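Long-range contact in manganese-containing pseudocatalase (PDB 2V8T), which probably acts as a catalase, breaking down hydrogen peroxide at a centre of two manganese ions in each subunit: residues Leu12-Ala23 / Ala79-Pro89. Numbering follows the deposited sequence. Where two conformers were deposited one is given.
Sequences LPMPKEQDPNAA and ATINSLLAKNP. With SO4 (sulfate ion), chain H.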
# COMPACT_ATOMS: atom_id res chain seq x y z
N LEU A 12 -18.85 -14.63 -25.74
CA LEU A 12 -17.76 -15.47 -25.26
C LEU A 12 -18.18 -16.94 -25.29
O LEU A 12 -19.34 -17.27 -25.04
CB LEU A 12 -17.39 -15.10 -23.84
CG LEU A 12 -16.77 -13.72 -23.65
CD1 LEU A 12 -16.59 -13.44 -22.15
CD2 LEU A 12 -15.46 -13.61 -24.39
N PRO A 13 -17.24 -17.85 -25.58
CA PRO A 13 -17.52 -19.29 -25.48
C PRO A 13 -17.52 -19.78 -24.04
O PRO A 13 -17.10 -19.05 -23.12
CB PRO A 13 -16.38 -19.93 -26.29
CG PRO A 13 -15.22 -18.99 -26.01
CD PRO A 13 -15.85 -17.59 -25.98
N MET A 14 -17.92 -21.02 -23.83
CA MET A 14 -18.01 -21.62 -22.50
C MET A 14 -16.86 -22.52 -22.20
O MET A 14 -16.66 -23.46 -22.96
CB MET A 14 -19.28 -22.44 -22.55
CG MET A 14 -19.67 -23.01 -21.24
SD MET A 14 -19.84 -21.69 -19.98
CE MET A 14 -18.34 -20.72 -19.96
N PRO A 15 -16.07 -22.30 -21.11
CA PRO A 15 -15.01 -23.26 -20.83
C PRO A 15 -15.50 -24.63 -20.54
O PRO A 15 -16.60 -24.80 -20.01
CB PRO A 15 -14.35 -22.64 -19.56
CG PRO A 15 -14.67 -21.17 -19.67
CD PRO A 15 -16.03 -21.12 -20.25
N LYS A 16 -14.67 -25.63 -20.81
CA LYS A 16 -14.99 -27.01 -20.45
C LYS A 16 -15.01 -27.25 -18.96
O LYS A 16 -15.78 -28.10 -18.48
CB LYS A 16 -14.02 -27.95 -21.12
CG LYS A 16 -14.16 -28.02 -22.63
CD LYS A 16 -13.10 -28.91 -23.32
CE LYS A 16 -11.69 -28.32 -23.28
NZ LYS A 16 -10.61 -29.23 -23.83
N GLU A 17 -14.19 -26.54 -18.18
CA GLU A 17 -14.11 -26.71 -16.75
C GLU A 17 -13.39 -25.49 -16.15
O GLU A 17 -12.76 -24.72 -16.88
CB GLU A 17 -13.49 -28.01 -16.30
CG GLU A 17 -12.10 -28.09 -16.68
CD GLU A 17 -11.48 -29.47 -16.26
OE1 GLU A 17 -12.13 -30.28 -15.57
OE2 GLU A 17 -10.33 -29.70 -16.60
N GLN A 18 -13.43 -25.37 -14.86
CA GLN A 18 -12.79 -24.28 -14.19
C GLN A 18 -11.27 -24.33 -14.43
O GLN A 18 -10.66 -25.40 -14.45
CB GLN A 18 -12.95 -24.31 -12.63
CG GLN A 18 -14.33 -24.02 -12.23
CD GLN A 18 -14.64 -24.51 -10.81
OE1 GLN A 18 -14.61 -25.73 -10.57
NE2 GLN A 18 -14.88 -23.61 -9.89
N ASP A 19 -10.67 -23.13 -14.50
CA ASP A 19 -9.22 -23.00 -14.66
C ASP A 19 -8.78 -21.84 -13.79
O ASP A 19 -8.62 -20.69 -14.26
CB ASP A 19 -8.82 -22.83 -16.11
CG ASP A 19 -7.29 -22.92 -16.29
OD1 ASP A 19 -6.53 -22.72 -15.33
OD2 ASP A 19 -6.91 -23.17 -17.47
N PRO A 20 -8.56 -22.09 -12.49
CA PRO A 20 -8.21 -21.02 -11.57
C PRO A 20 -6.98 -20.24 -11.98
O PRO A 20 -6.96 -19.01 -11.94
CB PRO A 20 -8.04 -21.75 -10.22
CG PRO A 20 -9.01 -22.93 -10.34
CD PRO A 20 -8.83 -23.37 -11.79
N ASN A 21 -5.88 -20.95 -12.32
CA ASN A 21 -4.66 -20.23 -12.63
C ASN A 21 -4.78 -19.41 -13.93
O ASN A 21 -4.16 -18.35 -14.05
CB ASN A 21 -3.45 -21.13 -12.64
CG ASN A 21 -3.05 -21.59 -11.24
OD1 ASN A 21 -3.55 -21.06 -10.23
ND2 ASN A 21 -2.10 -22.51 -11.18
N ALA A 22 -5.58 -19.87 -14.91
CA ALA A 22 -5.86 -19.01 -16.06
C ALA A 22 -6.56 -17.73 -15.60
O ALA A 22 -6.21 -16.63 -16.05
CB ALA A 22 -6.69 -19.73 -17.09
N ALA A 23 -7.56 -17.86 -14.73
CA ALA A 23 -8.26 -16.69 -14.21
C ALA A 23 -7.27 -15.73 -13.53
O ALA A 23 -7.37 -14.51 -13.65
CB ALA A 23 -9.35 -17.11 -13.25
N ALA A 79 -16.01 -10.89 -17.22
CA ALA A 79 -16.79 -12.04 -17.70
C ALA A 79 -15.90 -13.21 -18.06
O ALA A 79 -16.27 -14.38 -17.86
CB ALA A 79 -17.66 -11.64 -18.89
N THR A 80 -14.72 -12.93 -18.61
CA THR A 80 -13.77 -13.96 -18.96
C THR A 80 -13.26 -14.67 -17.69
O THR A 80 -13.22 -15.90 -17.61
CB THR A 80 -12.59 -13.34 -19.75
OG1 THR A 80 -13.09 -12.71 -20.93
CG2 THR A 80 -11.57 -14.36 -20.13
N ILE A 81 -12.84 -13.87 -16.70
CA ILE A 81 -12.42 -14.42 -15.42
C ILE A 81 -13.53 -15.23 -14.78
O ILE A 81 -13.30 -16.36 -14.30
CB ILE A 81 -11.93 -13.27 -14.51
CG1 ILE A 81 -10.64 -12.68 -15.08
CG2 ILE A 81 -11.78 -13.72 -13.08
CD1 ILE A 81 -10.31 -11.30 -14.56
N ASN A 82 -14.74 -14.69 -14.77
CA ASN A 82 -15.86 -15.39 -14.16
C ASN A 82 -16.13 -16.72 -14.88
O ASN A 82 -16.50 -17.71 -14.24
CB ASN A 82 -17.09 -14.52 -14.12
CG ASN A 82 -16.93 -13.39 -13.12
OD1 ASN A 82 -16.17 -13.52 -12.16
ND2 ASN A 82 -17.69 -12.29 -13.33
N SER A 83 -16.00 -16.73 -16.20
CA SER A 83 -16.16 -17.94 -16.97
C SER A 83 -15.16 -19.00 -16.55
O SER A 83 -15.50 -20.19 -16.44
CB SER A 83 -16.01 -17.65 -18.47
OG SER A 83 -17.04 -16.84 -18.98
N LEU A 84 -13.91 -18.59 -16.35
CA LEU A 84 -12.84 -19.50 -15.93
C LEU A 84 -13.02 -19.98 -14.49
O LEU A 84 -12.50 -21.05 -14.15
CB LEU A 84 -11.48 -18.81 -16.12
CG LEU A 84 -11.12 -18.53 -17.58
CD1 LEU A 84 -9.99 -17.47 -17.62
CD2 LEU A 84 -10.72 -19.81 -18.30
N LEU A 85 -13.73 -19.23 -13.65
CA LEU A 85 -13.92 -19.60 -12.26
C LEU A 85 -15.24 -20.33 -12.01
O LEU A 85 -15.45 -20.86 -10.92
CB LEU A 85 -13.88 -18.36 -11.38
CG LEU A 85 -12.51 -17.67 -11.29
CD1 LEU A 85 -12.63 -16.36 -10.57
CD2 LEU A 85 -11.48 -18.58 -10.62
N ALA A 86 -16.14 -20.38 -12.99
CA ALA A 86 -17.49 -20.93 -12.78
C ALA A 86 -17.46 -22.44 -12.73
O ALA A 86 -17.03 -23.10 -13.64
CB ALA A 86 -18.37 -20.51 -13.97
N LYS A 87 -18.05 -23.01 -11.68
CA LYS A 87 -18.14 -24.45 -11.58
C LYS A 87 -19.22 -24.99 -12.53
O LYS A 87 -19.02 -26.01 -13.19
CB LYS A 87 -18.46 -24.87 -10.13
CG LYS A 87 -18.55 -26.40 -9.99
CD LYS A 87 -18.97 -26.90 -8.64
CE LYS A 87 -19.15 -28.42 -8.62
NZ LYS A 87 -19.85 -28.93 -7.45
N ASN A 88 -20.40 -24.35 -12.48
CA ASN A 88 -21.60 -24.79 -13.18
C ASN A 88 -22.19 -23.69 -14.05
O ASN A 88 -23.32 -23.27 -13.84
CB ASN A 88 -22.69 -25.20 -12.18
CG ASN A 88 -22.23 -26.27 -11.27
OD1 ASN A 88 -22.23 -26.08 -9.97
ND2 ASN A 88 -21.87 -27.37 -11.79
N PRO A 89 -21.42 -23.17 -15.03
CA PRO A 89 -21.92 -22.04 -15.82
C PRO A 89 -23.25 -22.23 -16.42
O PRO A 89 -23.52 -23.29 -16.93
CB PRO A 89 -20.84 -21.84 -16.87
CG PRO A 89 -20.06 -23.07 -16.88
CD PRO A 89 -20.11 -23.63 -15.51
S SO4 H . -11.19 -24.67 -21.68
O1 SO4 H . -11.18 -25.63 -20.56
O2 SO4 H . -12.39 -24.89 -22.47
O3 SO4 H . -11.22 -23.30 -21.14
O4 SO4 H . -10.00 -24.84 -22.50
O HOH W 1 -18.64 -17.59 -21.21
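Asp19 N donates to Leu84 O over 2.8 Å, and Gln18 NE2 to Leu85 O over 3.0 Å. Two carbonyls in the last turn of helix 57-85, where the helix runs out of N-H donors, are thus served by the chain leading into helix 20-26. The Gln18 hydrogen bond is less regular: Leu85 O lies near the amide plane, but NE2 stands 48° above the carbonyl plane. With CG beside its backbone N (chi1 -70°) and the chain extended beyond, Gln18 runs past Ala86 O and brings its amide obliquely across CA and CB of Lys87, whose NZ pairs with Glu94.

Asp19 is also the N-cap of helix 20-26: OD1 accepts from Ala22 N, while OD2 accepts from Asn171 ND2 and forms a salt bridge with Lys108 of a second subunit. Behind this polar seam Leu84 CD1 packs on Ala22 and Ala23, and Ala23 CB sits 3.7 Å from Leu85 CD2.

Pro15 packs on the helix through CG, 3.5 Å from Ser83 O, and CD, against Ser83 CB. Replacing Pro15 by alanine removes CG and CD, which would probably uncover Ser83 and let the backbone turn more freely. Ser83 OG donates to Ala79 O, reaching it from the face opposite Ser83 N, and accepts from a water that also donates to Pro13 O. Lys16 N instead binds a sulfate.

An N-cap on helix 20-26 and two bonds to last-turn carbonyls of helix 57-85, with an intersubunit salt bridge on the capping aspartate, imply that this packing is tied to the hexamer interface.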